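Local coordinates for protein CdiI (Burkholderia pseudomallei 1026a, PDB 4G6V) that binds the CdiA-CT toxin, a tRNase, as its cognate immunity protein and so probably protects the cell from contact-dependent growth inhibition, at residues N21-N26 with K80-G85; G33-S38 with A72-I77; F6-I11 with K48-E53. All coordinates share one frame; numbering follows the deposited sequence.

Contact 1 of 3, residues N21-N26 with K80-G85; sequences NKIRSN and KILVDG
I23, near the end of helix 13-26, reaches across to the last turn of helix 75-84 and meets it where the chain leaves the helix at G85. At CB, still well back from the second helix, the two branches part. CG2 is set anti to the backbone N, beside the carbonyl carbon, and runs toward I81, whose own CG2 lies 4.6 Å from I23 CG2, a loose approach. The other branch does the real work. I23 CG1 passes 4.2 Å from G85 CA and 4.4 Å from I81 O, a carbonyl oxygen that also accepts a weak bond from G85 N within the helix end. At the tip, I23 CD1 rests against the glycine backbone, 3.7 Å from both G85 CA and G85 O. Because G85 has no side chain, the methyl meets main chain directly. Alongside, L82 reaches in with one methyl, L82 CD2 standing 4.2 Å from I23 CD1. This is apolar packing throughout, with the three helical side chains buried. Around it, F31 of helix 28-34 touches both I23 and I81, and F86 adds to the cover over I23. L82 continues onto I93 of strand 91-95, so the two helices pack together above the sheet, while R24, on another side of its helix, bonds through NH2 to I37 O of strand 35-42.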
ATOM      1  N   ASN B  21     -12.938  14.289   8.963  1.00 24.98           N
ATOM      2  CA  ASN B  21     -14.359  14.054   9.137  1.00 32.37           C
ATOM      3  C   ASN B  21     -15.142  14.805   8.080  1.00 33.01           C
ATOM      4  O   ASN B  21     -16.106  14.307   7.517  1.00 34.77           O
ATOM      5  CB  ASN B  21     -14.822  14.475  10.529  1.00 37.86           C
ATOM      6  CG  ASN B  21     -14.319  13.547  11.638  1.00 50.66           C
ATOM      7  OD1 ASN B  21     -13.944  12.390  11.401  1.00 48.95           O
ATOM      8  ND2 ASN B  21     -14.320  14.062  12.869  1.00 59.30           N
ATOM      9  N   LYS B  22     -14.721  16.027   7.814  1.00 37.33           N
ATOM     10  CA  LYS B  22     -15.400  16.834   6.833  1.00 37.51           C
ATOM     11  C   LYS B  22     -15.230  16.232   5.443  1.00 42.77           C
ATOM     12  O   LYS B  22     -16.173  16.195   4.651  1.00 46.73           O
ATOM     13  CB  LYS B  22     -14.865  18.252   6.892  1.00 43.44           C
ATOM     14  CG  LYS B  22     -15.089  18.902   8.247  1.00 56.78           C
ATOM     15  CD  LYS B  22     -14.572  20.336   8.277  1.00 59.17           C
ATOM     16  CE  LYS B  22     -14.687  20.906   9.684  1.00 56.53           C
ATOM     17  NZ  LYS B  22     -14.211  22.321   9.653  1.00 65.26           N
ATOM     18  N   ILE B  23     -14.029  15.745   5.151  1.00 34.54           N
ATOM     19  CA  ILE B  23     -13.784  15.065   3.893  1.00 26.61           C
ATOM     20  C   ILE B  23     -14.719  13.876   3.732  1.00 31.95           C
ATOM     21  O   ILE B  23     -15.460  13.804   2.763  1.00 41.05           O
ATOM     22  CB  ILE B  23     -12.306  14.684   3.741  1.00 29.29           C
ATOM     23  CG1 ILE B  23     -11.536  15.866   3.151  1.00 28.38           C
ATOM     24  CG2 ILE B  23     -12.142  13.562   2.788  1.00 32.92           C
ATOM     25  CD1 ILE B  23     -10.121  15.996   3.691  1.00 26.77           C
ATOM     26  N   ARG B  24     -14.719  12.964   4.699  1.00 42.75           N
ATOM     27  CA  ARG B  24     -15.641  11.829   4.684  1.00 41.10           C
ATOM     28  C   ARG B  24     -17.099  12.233   4.472  1.00 43.88           C
ATOM     29  O   ARG B  24     -17.897  11.465   3.958  1.00 52.71           O
ATOM     30  CB  ARG B  24     -15.566  11.062   5.995  1.00 41.57           C
ATOM     31  CG  ARG B  24     -14.278  10.319   6.273  1.00 51.61           C
ATOM     32  CD  ARG B  24     -14.406   9.585   7.621  1.00 42.49           C
ATOM     33  NE  ARG B  24     -13.114   9.315   8.250  1.00 32.83           N
ATOM     34  CZ  ARG B  24     -12.361   8.254   7.964  1.00 51.50           C
ATOM     35  NH1 ARG B  24     -12.781   7.364   7.059  1.00 47.98           N
ATOM     36  NH2 ARG B  24     -11.189   8.080   8.577  1.00 42.47           N
ATOM     37  N   SER B  25     -17.454  13.429   4.904  1.00 45.04           N
ATOM     38  CA  SER B  25     -18.839  13.868   4.879  1.00 50.43           C
ATOM     39  C   SER B  25     -19.119  14.571   3.552  1.00 46.24           C
ATOM     40  O   SER B  25     -20.261  14.694   3.113  1.00 51.49           O
ATOM     41  CB  SER B  25     -19.090  14.802   6.075  1.00 54.90           C
ATOM     42  OG  SER B  25     -20.410  15.303   6.086  1.00 59.84           O
ATOM     43  N   ASN B  26     -18.049  15.013   2.910  1.00 49.74           N
ATOM     44  CA  ASN B  26     -18.134  15.810   1.698  1.00 47.63           C
ATOM     45  C   ASN B  26     -17.964  14.925   0.460  1.00 55.42           C
ATOM     46  O   ASN B  26     -18.305  15.323  -0.665  1.00 49.97           O
ATOM     47  CB  ASN B  26     -17.049  16.881   1.744  1.00 55.32           C
ATOM     48  CG  ASN B  26     -17.374  18.086   0.889  1.00 77.32           C
ATOM     49  OD1 ASN B  26     -18.269  18.045   0.044  1.00 76.76           O
ATOM     50  ND2 ASN B  26     -16.636  19.171   1.099  1.00 90.29           N
ATOM     51  N   LYS B  80      -6.241  15.125  -5.048  1.00 42.84           N
ATOM     52  CA  LYS B  80      -6.595  16.540  -5.096  1.00 42.39           C
ATOM     53  C   LYS B  80      -7.616  16.897  -4.002  1.00 44.92           C
ATOM     54  O   LYS B  80      -7.446  17.887  -3.298  1.00 41.10           O
ATOM     55  CB  LYS B  80      -7.103  16.905  -6.493  1.00 41.81           C
ATOM     56  CG  LYS B  80      -7.830  18.213  -6.545  1.00 61.78           C
ATOM     57  CD  LYS B  80      -9.050  18.133  -7.448  1.00 78.52           C
ATOM     58  CE  LYS B  80     -10.235  18.907  -6.856  1.00 84.15           C
ATOM     59  NZ  LYS B  80      -9.938  20.353  -6.615  1.00 82.99           N
ATOM     60  N   ILE B  81      -8.655  16.073  -3.848  1.00 41.51           N
ATOM     61  CA  ILE B  81      -9.663  16.255  -2.800  1.00 32.66           C
ATOM     62  C   ILE B  81      -9.009  16.356  -1.419  1.00 42.95           C
ATOM     63  O   ILE B  81      -9.468  17.108  -0.540  1.00 40.90           O
ATOM     64  CB  ILE B  81     -10.698  15.095  -2.819  1.00 37.72           C
ATOM     65  CG1 ILE B  81     -11.697  15.285  -3.961  1.00 43.81           C
ATOM     66  CG2 ILE B  81     -11.456  14.977  -1.508  1.00 31.11           C
ATOM     67  CD1 ILE B  81     -12.583  14.067  -4.208  1.00 30.70           C
ATOM     68  N   LEU B  82      -7.933  15.598  -1.233  1.00 35.25           N
ATOM     69  CA  LEU B  82      -7.212  15.602   0.038  1.00 36.67           C
ATOM     70  C   LEU B  82      -6.374  16.890   0.237  1.00 36.17           C
ATOM     71  O   LEU B  82      -6.439  17.518   1.277  1.00 35.00           O
ATOM     72  CB  LEU B  82      -6.375  14.318   0.202  1.00 29.51           C
ATOM     73  CG  LEU B  82      -7.100  12.962   0.354  1.00 37.25           C
ATOM     74  CD1 LEU B  82      -6.108  11.826   0.569  1.00 30.98           C
ATOM     75  CD2 LEU B  82      -8.141  12.955   1.498  1.00 35.67           C
ATOM     76  N   VAL B  83      -5.611  17.288  -0.771  1.00 35.06           N
ATOM     77  CA  VAL B  83      -4.862  18.549  -0.737  1.00 30.13           C
ATOM     78  C   VAL B  83      -5.781  19.737  -0.377  1.00 37.45           C
ATOM     79  O   VAL B  83      -5.373  20.683   0.320  1.00 36.93           O
ATOM     80  CB  VAL B  83      -4.177  18.829  -2.126  1.00 30.64           C
ATOM     81  CG1 VAL B  83      -3.590  20.236  -2.189  1.00 28.52           C
ATOM     82  CG2 VAL B  83      -3.113  17.787  -2.477  1.00 21.15           C
ATOM     83  N   ASP B  84      -7.022  19.679  -0.859  1.00 41.35           N
ATOM     84  CA  ASP B  84      -7.975  20.777  -0.707  1.00 41.31           C
ATOM     85  C   ASP B  84      -8.699  20.761   0.642  1.00 43.78           C
ATOM     86  O   ASP B  84      -9.121  21.808   1.124  1.00 48.88           O
ATOM     87  CB  ASP B  84      -8.988  20.785  -1.859  1.00 35.49           C
ATOM     88  N   GLY B  85      -8.847  19.583   1.247  1.00 35.61           N
ATOM     89  CA  GLY B  85      -9.534  19.479   2.521  1.00 32.39           C
ATOM     90  C   GLY B  85      -8.582  19.568   3.700  1.00 36.11           C
ATOM     91  O   GLY B  85      -8.943  19.280   4.842  1.00 30.55           O
TER

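Contact 2 of 3, residues G33-S38 with A72-I77; sequences GKFLIS and ADLIPI
F35 and the pair L74 and I75 join two elements of an alpha+beta fold, an outer strand of this chain's antiparallel sheet and the start of a helix lying against it. F35 is the first residue of strand 35-42, straight after helix 28-34, and L74 and I75 stand where the chain turns into helix 75-84. The backbones stay well apart, with F35 CA and I75 CA 9.3 Å from each other, so one aromatic side chain spans the gap.

All the packing between the segments is apolar. With CG beside the backbone N and anti to the carbonyl carbon (chi1 -65°), the phenyl group extends toward the helix start and presents its far end. L74 comes at that end obliquely, with its CB 4.1 Å from F35 CZ and 4.2 Å from F35 CE2; the contact belongs to the root of the leucine. I75 runs at about a right angle to the phenylalanine side chain. L66 of strand 60-66 also touches F35, and L74 goes on to L30 of helix 28-34.

Polar bonds belong to the flanks. L36 and S38 pair through their backbones with S65 and L63 of strand 60-66, which ties the outer strand to its neighbour, and K34 bonds to N67 and D68 just beyond. I75 O takes a bond from S79 OG. The toxin chain also packs here, its T59 touching A72 and I75.

On the ring itself, I75 CG1 sits at the edge, near the ring plane, 4.1 Å from F35 CE1.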
ATOM      1  N   GLY B  33     -16.284   2.831   1.183  1.00 62.26           N
ATOM      2  CA  GLY B  33     -16.100   1.632   0.358  1.00 63.99           C
ATOM      3  C   GLY B  33     -15.071   1.621  -0.780  1.00 56.07           C
ATOM      4  O   GLY B  33     -14.209   0.734  -0.826  1.00 51.27           O
ATOM      5  N   LYS B  34     -15.172   2.573  -1.712  1.00 44.40           N
ATOM      6  CA  LYS B  34     -14.217   2.676  -2.829  1.00 50.57           C
ATOM      7  C   LYS B  34     -12.774   2.943  -2.350  1.00 44.55           C
ATOM      8  O   LYS B  34     -11.821   2.306  -2.806  1.00 37.78           O
ATOM      9  CB  LYS B  34     -14.676   3.750  -3.848  1.00 39.61           C
ATOM     10  N   PHE B  35     -12.629   3.890  -1.432  1.00 40.94           N
ATOM     11  CA  PHE B  35     -11.371   4.114  -0.725  1.00 42.05           C
ATOM     12  C   PHE B  35     -11.587   4.046   0.785  1.00 40.48           C
ATOM     13  O   PHE B  35     -12.598   4.520   1.294  1.00 46.98           O
ATOM     14  CB  PHE B  35     -10.794   5.470  -1.098  1.00 41.78           C
ATOM     15  CG  PHE B  35     -10.393   5.575  -2.538  1.00 36.80           C
ATOM     16  CD1 PHE B  35      -9.068   5.436  -2.909  1.00 34.10           C
ATOM     17  CD2 PHE B  35     -11.342   5.814  -3.520  1.00 46.61           C
ATOM     18  CE1 PHE B  35      -8.684   5.547  -4.228  1.00 36.56           C
ATOM     19  CE2 PHE B  35     -10.973   5.914  -4.858  1.00 41.09           C
ATOM     20  CZ  PHE B  35      -9.641   5.780  -5.211  1.00 38.65           C
ATOM     21  N   LEU B  36     -10.654   3.443   1.507  1.00 34.82           N
ATOM     22  CA  LEU B  36     -10.770   3.422   2.960  1.00 33.80           C
ATOM     23  C   LEU B  36      -9.700   4.304   3.591  1.00 39.34           C
ATOM     24  O   LEU B  36      -8.507   4.150   3.309  1.00 37.19           O
ATOM     25  CB  LEU B  36     -10.707   1.992   3.517  1.00 37.11           C
ATOM     26  CG  LEU B  36     -11.756   1.032   2.935  1.00 52.16           C
ATOM     27  CD1 LEU B  36     -11.676  -0.334   3.595  1.00 52.08           C
ATOM     28  CD2 LEU B  36     -13.175   1.593   3.039  1.00 53.27           C
ATOM     29  N   ILE B  37     -10.137   5.231   4.436  1.00 32.32           N
ATOM     30  CA  ILE B  37      -9.208   6.124   5.128  1.00 35.45           C
ATOM     31  C   ILE B  37      -8.914   5.609   6.538  1.00 34.75           C
ATOM     32  O   ILE B  37      -9.817   5.542   7.396  1.00 26.16           O
ATOM     33  CB  ILE B  37      -9.736   7.588   5.203  1.00 25.85           C
ATOM     34  CG1 ILE B  37     -10.103   8.099   3.800  1.00 42.06           C
ATOM     35  CG2 ILE B  37      -8.710   8.490   5.870  1.00 30.96           C
ATOM     36  CD1 ILE B  37     -10.488   9.606   3.716  1.00 25.89           C
ATOM     37  N   SER B  38      -7.652   5.248   6.772  1.00 23.19           N
ATOM     38  CA  SER B  38      -7.233   4.834   8.107  1.00 29.16           C
ATOM     39  C   SER B  38      -7.407   5.962   9.140  1.00 34.75           C
ATOM     40  O   SER B  38      -7.565   7.140   8.793  1.00 33.02           O
ATOM     41  CB  SER B  38      -5.778   4.374   8.099  1.00 25.96           C
ATOM     42  OG  SER B  38      -4.906   5.457   8.370  1.00 36.51           O
ATOM     43  N   ALA B  72      -9.374   2.536  -9.446  1.00 36.87           N
ATOM     44  CA  ALA B  72      -7.940   2.807  -9.439  1.00 32.56           C
ATOM     45  C   ALA B  72      -7.614   4.054 -10.224  1.00 34.79           C
ATOM     46  O   ALA B  72      -6.543   4.645 -10.066  1.00 37.97           O
ATOM     47  CB  ALA B  72      -7.166   1.623 -10.014  1.00 32.50           C
ATOM     48  N   ASP B  73      -8.540   4.456 -11.084  1.00 31.66           N
ATOM     49  CA  ASP B  73      -8.308   5.636 -11.886  1.00 33.21           C
ATOM     50  C   ASP B  73      -8.751   6.922 -11.183  1.00 40.13           C
ATOM     51  O   ASP B  73      -8.673   8.001 -11.766  1.00 49.78           O
ATOM     52  CB  ASP B  73      -8.961   5.502 -13.265  1.00 33.67           C
ATOM     53  CG  ASP B  73     -10.477   5.331 -13.190  1.00 50.97           C
ATOM     54  OD1 ASP B  73     -10.997   4.710 -12.199  1.00 34.23           O
ATOM     55  OD2 ASP B  73     -11.137   5.822 -14.150  1.00 45.11           O
ATOM     56  N   LEU B  74      -9.201   6.829  -9.936  1.00 34.76           N
ATOM     57  CA  LEU B  74      -9.574   8.054  -9.229  1.00 35.91           C
ATOM     58  C   LEU B  74      -8.493   8.516  -8.271  1.00 30.38           C
ATOM     59  O   LEU B  74      -8.667   9.495  -7.576  1.00 31.85           O
ATOM     60  CB  LEU B  74     -10.914   7.903  -8.507  1.00 27.92           C
ATOM     61  CG  LEU B  74     -11.979   7.279  -9.415  1.00 38.18           C
ATOM     62  CD1 LEU B  74     -13.122   6.668  -8.606  1.00 35.10           C
ATOM     63  CD2 LEU B  74     -12.500   8.270 -10.479  1.00 32.99           C
ATOM     64  N   ILE B  75      -7.362   7.830  -8.247  1.00 28.79           N
ATOM     65  CA  ILE B  75      -6.294   8.224  -7.335  1.00 24.91           C
ATOM     66  C   ILE B  75      -5.908   9.712  -7.434  1.00 30.15           C
ATOM     67  O   ILE B  75      -5.827  10.387  -6.415  1.00 36.59           O
ATOM     68  CB  ILE B  75      -5.076   7.276  -7.424  1.00 26.30           C
ATOM     69  CG1 ILE B  75      -5.386   5.983  -6.673  1.00 26.14           C
ATOM     70  CG2 ILE B  75      -3.831   7.916  -6.864  1.00 21.68           C
ATOM     71  CD1 ILE B  75      -4.377   4.840  -6.906  1.00 24.85           C
ATOM     72  N   PRO B  76      -5.701  10.236  -8.655  1.00 34.15           N
ATOM     73  CA  PRO B  76      -5.363  11.657  -8.834  1.00 27.73           C
ATOM     74  C   PRO B  76      -6.465  12.618  -8.397  1.00 29.09           C
ATOM     75  O   PRO B  76      -6.164  13.739  -7.966  1.00 31.94           O
ATOM     76  CB  PRO B  76      -5.165  11.785 -10.355  1.00 23.84           C
ATOM     77  CG  PRO B  76      -4.918  10.424 -10.835  1.00 27.35           C
ATOM     78  CD  PRO B  76      -5.687   9.506  -9.935  1.00 29.92           C
ATOM     79  N   ILE B  77      -7.723  12.215  -8.538  1.00 27.55           N
ATOM     80  CA  ILE B  77      -8.823  13.057  -8.063  1.00 37.63           C
ATOM     81  C   ILE B  77      -8.973  12.965  -6.537  1.00 37.00           C
ATOM     82  O   ILE B  77      -9.225  13.972  -5.862  1.00 33.86           O
ATOM     83  CB  ILE B  77     -10.157  12.715  -8.737  1.00 35.21           C
ATOM     84  CG1 ILE B  77     -11.282  13.572  -8.167  1.00 51.36           C
ATOM     85  CG2 ILE B  77     -10.517  11.289  -8.496  1.00 35.45           C
ATOM     86  CD1 ILE B  77     -12.659  13.014  -8.468  1.00 65.98           C
TER

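Contact 3 of 3, residues F6-I11 with K48-E53; sequences FCYLSI and KEIAAE
Y8 projects from strand 4-9 straight at helix 45-53, and its side chain makes the strand's whole share in this contact. The close part is at the root of the tyrosine. A51 CB, a single methyl, is 3.7 Å from Y8 CD1 and 3.9 Å from Y8 CG, and Y8 CB is 4.0 Å from the same A51 CB. So small a side chain lets the helix come near: Y8 CA and A51 CA are 6.6 Å apart. With CG beside the backbone N (chi1 -48°), the ring slants along the helix from A51 toward I50. The methyl comes at the ring obliquely.

Toward the far end the touching narrows to the hydroxyl. I50 CG2 meets Y8 OH at 3.7 Å, while the nearest ring carbon, Y8 CZ, is already 4.3 Å from I50 CG2, and the two side chains meet at a slant. Beyond A51 and I50 the helix turns to solvent with E49, A52 and E53, none of which meets the strand. K48 points away too, and has a long, weak ion pair with E59.

F61 of strand 60-66 packs edge-to-face with Y8, L92 of strand 91-95 touches it as well, and the toxin chain reaches I50 through its N113. Here a helix is laid on the central strand of an antiparallel sheet through a tyrosine, an alanine and an isoleucine, as in layered alpha+beta folds; it covers the sheet face that Y8 shares with F6.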
ATOM      1  N   PHE B   6       0.115   7.027   1.023  1.00 22.86           N
ATOM      2  CA  PHE B   6       0.747   7.433   2.261  1.00 22.42           C
ATOM      3  C   PHE B   6       0.642   8.941   2.365  1.00 27.76           C
ATOM      4  O   PHE B   6       1.161   9.653   1.525  1.00 33.43           O
ATOM      5  CB  PHE B   6       2.210   7.030   2.256  1.00 20.38           C
ATOM      6  CG  PHE B   6       2.436   5.639   2.696  1.00 26.26           C
ATOM      7  CD1 PHE B   6       3.240   5.361   3.785  1.00 30.36           C
ATOM      8  CD2 PHE B   6       1.815   4.590   2.047  1.00 25.13           C
ATOM      9  CE1 PHE B   6       3.427   4.039   4.210  1.00 30.87           C
ATOM     10  CE2 PHE B   6       2.006   3.264   2.462  1.00 25.36           C
ATOM     11  CZ  PHE B   6       2.806   2.997   3.543  1.00 23.79           C
ATOM     12  N   CYS B   7      -0.028   9.433   3.392  1.00 24.80           N
ATOM     13  CA  CYS B   7      -0.336  10.848   3.477  1.00 20.91           C
ATOM     14  C   CYS B   7       0.301  11.397   4.707  1.00 18.81           C
ATOM     15  O   CYS B   7      -0.050  11.012   5.804  1.00 29.17           O
ATOM     16  CB  CYS B   7      -1.848  11.049   3.570  1.00 20.30           C
ATOM     17  SG  CYS B   7      -2.748  10.399   2.138  1.00 28.53           S
ATOM     18  N   TYR B   8       1.253  12.284   4.523  1.00 19.33           N
ATOM     19  CA  TYR B   8       1.871  13.006   5.630  1.00 23.93           C
ATOM     20  C   TYR B   8       1.325  14.428   5.764  1.00 30.09           C
ATOM     21  O   TYR B   8       1.122  15.135   4.758  1.00 24.88           O
ATOM     22  CB  TYR B   8       3.380  13.069   5.440  1.00 26.60           C
ATOM     23  CG  TYR B   8       3.998  11.745   5.096  1.00 28.20           C
ATOM     24  CD1 TYR B   8       4.798  11.088   6.006  1.00 22.62           C
ATOM     25  CD2 TYR B   8       3.772  11.146   3.850  1.00 27.85           C
ATOM     26  CE1 TYR B   8       5.375   9.871   5.696  1.00 32.14           C
ATOM     27  CE2 TYR B   8       4.353   9.936   3.525  1.00 24.41           C
ATOM     28  CZ  TYR B   8       5.153   9.301   4.455  1.00 33.66           C
ATOM     29  OH  TYR B   8       5.734   8.092   4.158  1.00 30.64           O
ATOM     30  N   LEU B   9       1.107  14.843   7.012  1.00 30.50           N
ATOM     31  CA  LEU B   9       0.556  16.159   7.306  1.00 26.81           C
ATOM     32  C   LEU B   9       1.454  16.966   8.224  1.00 34.73           C
ATOM     33  O   LEU B   9       2.121  16.426   9.105  1.00 38.80           O
ATOM     34  CB  LEU B   9      -0.830  16.041   7.938  1.00 32.93           C
ATOM     35  CG  LEU B   9      -1.977  15.463   7.109  1.00 36.57           C
ATOM     36  CD1 LEU B   9      -3.204  15.306   7.976  1.00 38.30           C
ATOM     37  CD2 LEU B   9      -2.288  16.334   5.899  1.00 30.24           C
ATOM     38  N   SER B  10       1.457  18.276   8.026  1.00 39.50           N
ATOM     39  CA  SER B  10       2.236  19.156   8.871  1.00 31.58           C
ATOM     40  C   SER B  10       1.466  19.435  10.168  1.00 32.94           C
ATOM     41  O   SER B  10       2.072  19.735  11.188  1.00 35.21           O
ATOM     42  CB  SER B  10       2.564  20.445   8.131  1.00 25.87           C
ATOM     43  OG  SER B  10       1.403  21.242   7.996  1.00 40.02           O
ATOM     44  N   ILE B  11       0.137  19.304  10.129  1.00 31.61           N
ATOM     45  CA  ILE B  11      -0.710  19.541  11.312  1.00 26.90           C
ATOM     46  C   ILE B  11      -0.735  18.354  12.286  1.00 31.12           C
ATOM     47  O   ILE B  11      -0.337  17.247  11.947  1.00 36.79           O
ATOM     48  CB  ILE B  11      -2.160  19.942  10.927  1.00 21.73           C
ATOM     49  CG1 ILE B  11      -2.837  18.847  10.113  1.00 31.53           C
ATOM     50  CG2 ILE B  11      -2.148  21.196  10.097  1.00 28.90           C
ATOM     51  CD1 ILE B  11      -4.294  19.109   9.841  1.00 32.72           C
ATOM     52  N   LYS B  48       8.682  10.744   9.581  1.00 36.07           N
ATOM     53  CA  LYS B  48       9.192  12.109   9.552  1.00 35.02           C
ATOM     54  C   LYS B  48      10.411  12.231   8.644  1.00 40.57           C
ATOM     55  O   LYS B  48      10.615  13.266   8.000  1.00 33.20           O
ATOM     56  CB  LYS B  48       9.563  12.601  10.956  1.00 38.31           C
ATOM     57  CG  LYS B  48       8.376  12.919  11.849  1.00 50.78           C
ATOM     58  CD  LYS B  48       8.832  13.520  13.166  1.00 49.15           C
ATOM     59  CE  LYS B  48       7.670  13.772  14.100  1.00 44.74           C
ATOM     60  NZ  LYS B  48       8.105  14.606  15.257  1.00 56.52           N
ATOM     61  N   GLU B  49      11.221  11.179   8.621  1.00 34.08           N
ATOM     62  CA  GLU B  49      12.414  11.157   7.804  1.00 40.93           C
ATOM     63  C   GLU B  49      12.051  11.179   6.313  1.00 43.70           C
ATOM     64  O   GLU B  49      12.581  11.992   5.545  1.00 40.31           O
ATOM     65  CB  GLU B  49      13.250   9.929   8.144  1.00 41.98           C
ATOM     66  CG  GLU B  49      14.644   9.938   7.549  1.00 57.32           C
ATOM     67  CD  GLU B  49      15.410   8.677   7.883  1.00 71.63           C
ATOM     68  OE1 GLU B  49      14.763   7.687   8.302  1.00 63.75           O
ATOM     69  OE2 GLU B  49      16.654   8.685   7.735  1.00 71.17           O
ATOM     70  N   ILE B  50      11.138  10.291   5.925  1.00 35.36           N
ATOM     71  CA  ILE B  50      10.667  10.195   4.544  1.00 32.10           C
ATOM     72  C   ILE B  50       9.939  11.462   4.098  1.00 32.39           C
ATOM     73  O   ILE B  50      10.202  11.964   3.013  1.00 39.24           O
ATOM     74  CB  ILE B  50       9.746   8.963   4.329  1.00 33.97           C
ATOM     75  CG1 ILE B  50      10.498   7.651   4.582  1.00 30.38           C
ATOM     76  CG2 ILE B  50       9.169   8.951   2.926  1.00 28.46           C
ATOM     77  CD1 ILE B  50       9.635   6.414   4.388  1.00 29.38           C
ATOM     78  N   ALA B  51       9.049  11.999   4.932  1.00 34.45           N
ATOM     79  CA  ALA B  51       8.393  13.278   4.620  1.00 35.64           C
ATOM     80  C   ALA B  51       9.381  14.435   4.391  1.00 35.69           C
ATOM     81  O   ALA B  51       9.149  15.300   3.539  1.00 32.66           O
ATOM     82  CB  ALA B  51       7.377  13.660   5.697  1.00 31.63           C
ATOM     83  N   ALA B  52      10.478  14.440   5.145  1.00 33.86           N
ATOM     84  CA  ALA B  52      11.436  15.539   5.092  1.00 32.75           C
ATOM     85  C   ALA B  52      12.337  15.485   3.854  1.00 35.89           C
ATOM     86  O   ALA B  52      12.900  16.499   3.453  1.00 41.36           O
ATOM     87  CB  ALA B  52      12.266  15.609   6.367  1.00 17.51           C
ATOM     88  N   GLU B  53      12.471  14.307   3.261  1.00 30.33           N
ATOM     89  CA  GLU B  53      13.146  14.153   1.971  1.00 38.88           C
ATOM     90  C   GLU B  53      12.335  14.763   0.825  1.00 39.24           C
ATOM     91  O   GLU B  53      12.890  15.105  -0.216  1.00 41.92           O
ATOM     92  CB  GLU B  53      13.413  12.676   1.660  1.00 37.82           C
ATOM     93  CG  GLU B  53      14.739  12.156   2.185  1.00 40.10           C
ATOM     94  CD  GLU B  53      14.720  10.659   2.459  1.00 77.05           C
ATOM     95  OE1 GLU B  53      14.103   9.905   1.669  1.00 86.95           O
ATOM     96  OE2 GLU B  53      15.314  10.228   3.475  1.00 64.43           O
TER

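Overall arrangement
Contacts 2 and 3 pack helices on one antiparallel sheet from opposite sides of the chain's centre, and contact 1 joins two helices on the side of contact 2. Contacts 1 and 2 share helix 75-84 and have centres about 12 Å apart; R24 NH2 of contact 1 probably hydrogen-bonds to I37 O of contact 2. Contact 3 is centred about 18 Å from contact 1 and 20 Å from contact 2. L82 CD1 of contact 1 nevertheless touches C7 SG of contact 3, from the face of strand 4-9 turned from Y8. Along the chain contact 2 is nested within contact 1, and contact 3 alternates with each. Distant segments thus interlock in one domain, and the toxin packs beside contacts 2 and 3.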